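Local coordinates for cytochrome b5-domain protein (Methanococcoides burtonii, PDB 6VZ6) that binds heme b through a cytochrome b5-like domain and is probably an electron-transfer protein, at residues I51-T54 / A55-E58. Residues are numbered along the deposited sequence; the frame is centred on the assembly and turned at random.
Sequences IDLT and ADHE. With HEM (protoporphyrin IX containing Fe), chain B.
Leu53 and His57 are joined by a backbone bond at the start of the short helix 54-57: His57 N gives its hydrogen to Leu53 O at 3.0 Å, with a bend at the hydrogen (140°), and makes a second, weak bond to Thr54 O at 3.3 Å. On the flank of this turn the Leu53 and Asp56 side chains cross, methyl CD2 of Leu53 lying 3.6 Å from OD2 of Asp56. The same turn packs against the heme rim that carries methyl CMC and vinyl carbon CBC. Leu53 CB lies 3.7 Å from heme CBC, and His57 N sits 3.6 Å from CMC. With CG anti to the backbone N (chi1 -162°), the His57 imidazole is carried over the porphyrin face, CD2 above pyrrole carbon C3C at 3.8 Å; CBC meets the imidazole at its edge, near its plane.

Behind this shell, an Asx turn leads into the helix. Asp52 OD1 accepts twice from Thr54: from OG1 at 2.6 Å on its syn lone pair, and from the backbone N at 2.9 Å on the anti side, 27° out of the carboxylate plane. Thr54 OG1 is also hydrogen-bonded to Lys26 N. A valine here would probably cost Asp52 OD1 its hydroxyl partner and Lys26 N its mate, leaving the carboxylate freer to turn.

Further out, backbone hydrogen bonds of Ile51 and Leu53 with Ala24 tie the loop to edge strand 22-25, where Leu53 also touches Phe23. The His57 ring meets Tyr25 of that strand edge-to-face and lies against the axial ligand His62, so helix 54-57 bridges the sheet and the heme pocket.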
loop_
_atom_site.group_PDB
_atom_site.type_symbol
_atom_site.label_atom_id
_atom_site.label_comp_id
_atom_site.label_asym_id
_atom_site.label_seq_id
_atom_site.Cartn_x
_atom_site.Cartn_y
_atom_site.Cartn_z
ATOM N N ILE A 51 1.481 1.535 -5.384
ATOM C CA ILE A 51 1.170 2.908 -5.775
ATOM C C ILE A 51 1.041 3.764 -4.519
ATOM O O ILE A 51 0.650 3.274 -3.450
ATOM C CB ILE A 51 -0.193 2.968 -6.544
ATOM C CG1 ILE A 51 -0.162 2.050 -7.773
ATOM C CG2 ILE A 51 -0.548 4.375 -6.968
ATOM C CD1 ILE A 51 1.016 2.326 -8.673
ATOM N N ASP A 52 1.270 5.069 -4.690
ATOM C CA ASP A 52 0.950 6.055 -3.671
ATOM C C ASP A 52 -0.549 6.300 -3.712
ATOM O O ASP A 52 -1.071 6.896 -4.669
ATOM C CB ASP A 52 1.715 7.339 -3.944
ATOM C CG ASP A 52 1.470 8.391 -2.895
ATOM O OD1 ASP A 52 0.493 8.265 -2.088
ATOM O OD2 ASP A 52 2.279 9.348 -2.901
ATOM N N LEU A 53 -1.259 5.818 -2.692
ATOM C CA LEU A 53 -2.716 5.882 -2.680
ATOM C C LEU A 53 -3.245 7.075 -1.862
ATOM O O LEU A 53 -4.426 7.087 -1.462
ATOM C CB LEU A 53 -3.272 4.553 -2.162
ATOM C CG LEU A 53 -3.081 3.369 -3.103
ATOM C CD1 LEU A 53 -3.592 2.105 -2.473
ATOM C CD2 LEU A 53 -3.805 3.626 -4.426
ATOM N N THR A 54 -2.407 8.094 -1.640
ATOM C CA THR A 54 -2.839 9.229 -0.822
ATOM C C THR A 54 -4.092 9.881 -1.410
ATOM O O THR A 54 -5.095 10.077 -0.720
ATOM C CB THR A 54 -1.719 10.260 -0.691
ATOM O OG1 THR A 54 -0.529 9.694 -0.151
ATOM C CG2 THR A 54 -2.152 11.438 0.242
ATOM N N ALA A 55 -4.068 10.198 -2.696
ATOM C CA ALA A 55 -5.225 10.849 -3.312
ATOM C C ALA A 55 -6.447 9.936 -3.260
ATOM O O ALA A 55 -7.556 10.369 -2.956
ATOM C CB ALA A 55 -4.901 11.227 -4.762
ATOM N N ASP A 56 -6.253 8.649 -3.509
ATOM C CA ASP A 56 -7.390 7.743 -3.604
ATOM C C ASP A 56 -8.073 7.568 -2.268
ATOM O O ASP A 56 -9.279 7.312 -2.226
ATOM C CB ASP A 56 -6.921 6.417 -4.179
ATOM C CG ASP A 56 -6.158 6.609 -5.479
ATOM O OD1 ASP A 56 -6.794 6.477 -6.534
ATOM O OD2 ASP A 56 -4.920 6.943 -5.448
ATOM N N HIS A 57 -7.340 7.746 -1.173
ATOM C CA HIS A 57 -7.961 7.572 0.126
ATOM C C HIS A 57 -9.063 8.594 0.369
ATOM O O HIS A 57 -9.955 8.371 1.211
ATOM C CB HIS A 57 -6.912 7.640 1.252
ATOM C CG HIS A 57 -7.422 7.046 2.511
ATOM N ND1 HIS A 57 -8.160 7.781 3.418
ATOM C CD2 HIS A 57 -7.419 5.770 2.969
ATOM C CE1 HIS A 57 -8.562 6.987 4.397
ATOM N NE2 HIS A 57 -8.136 5.762 4.141
ATOM N N GLU A 58 -9.031 9.708 -0.356
ATOM C CA GLU A 58 -10.045 10.735 -0.137
ATOM C C GLU A 58 -11.424 10.182 -0.428
ATOM O O GLU A 58 -12.393 10.580 0.210
ATOM C CB GLU A 58 -9.747 11.972 -1.001
ATOM C CG GLU A 58 -8.732 12.897 -0.355
ATOM C CD GLU A 58 -8.387 14.086 -1.227
ATOM O OE1 GLU A 58 -9.013 15.156 -1.059
ATOM O OE2 GLU A 58 -7.500 13.935 -2.096
HETATM C CHA HEM B . -10.570 -1.415 4.692
HETATM C CHB HEM B . -13.175 -0.187 0.884
HETATM C CHC HEM B . -9.653 2.649 -0.718
HETATM C CHD HEM B . -6.807 0.870 2.763
HETATM C C1A HEM B . -11.627 -1.244 3.855
HETATM C C2A HEM B . -12.978 -1.682 4.104
HETATM C C3A HEM B . -13.697 -1.351 3.017
HETATM C C4A HEM B . -12.808 -0.693 2.085
HETATM C CMA HEM B . -15.196 -1.564 2.724
HETATM C CAA HEM B . -13.406 -2.412 5.405
HETATM C CBA HEM B . -14.727 -1.922 5.972
HETATM C CGA HEM B . -14.437 -0.679 6.734
HETATM O O1A HEM B . -13.308 -0.621 7.259
HETATM O O2A HEM B . -15.318 0.227 6.802
HETATM C C1B HEM B . -12.436 0.676 0.142
HETATM C C2B HEM B . -12.904 1.207 -1.071
HETATM C C3B HEM B . -11.977 2.016 -1.560
HETATM C C4B HEM B . -10.843 1.982 -0.655
HETATM C CMB HEM B . -14.289 0.932 -1.671
HETATM C CAB HEM B . -12.299 2.840 -2.823
HETATM C CBB HEM B . -11.888 4.114 -2.889
HETATM C C1C HEM B . -8.574 2.433 0.101
HETATM C C2C HEM B . -7.294 3.122 0.024
HETATM C C3C HEM B . -6.498 2.615 0.986
HETATM C C4C HEM B . -7.261 1.608 1.703
HETATM C CMC HEM B . -6.977 4.198 -1.030
HETATM C CAC HEM B . -5.023 2.928 1.395
HETATM C CBC HEM B . -4.462 4.115 1.268
HETATM C C1D HEM B . -7.554 0.035 3.552
HETATM C C2D HEM B . -7.065 -0.817 4.626
HETATM C C3D HEM B . -8.108 -1.429 5.179
HETATM C C4D HEM B . -9.272 -1.010 4.442
HETATM C CMD HEM B . -5.584 -0.926 5.065
HETATM C CAD HEM B . -8.132 -2.442 6.356
HETATM C CBD HEM B . -7.826 -3.827 5.793
HETATM C CGD HEM B . -7.916 -4.920 6.839
HETATM O O1D HEM B . -7.559 -6.079 6.544
HETATM O O2D HEM B . -8.269 -4.615 7.997
HETATM N NA HEM B . -11.552 -0.634 2.635
HETATM N NB HEM B . -11.160 1.137 0.365
HETATM N NC HEM B . -8.527 1.537 1.154
HETATM N ND HEM B . -8.909 -0.120 3.457
HETATM FE FE HEM B . -10.070 0.474 1.936
#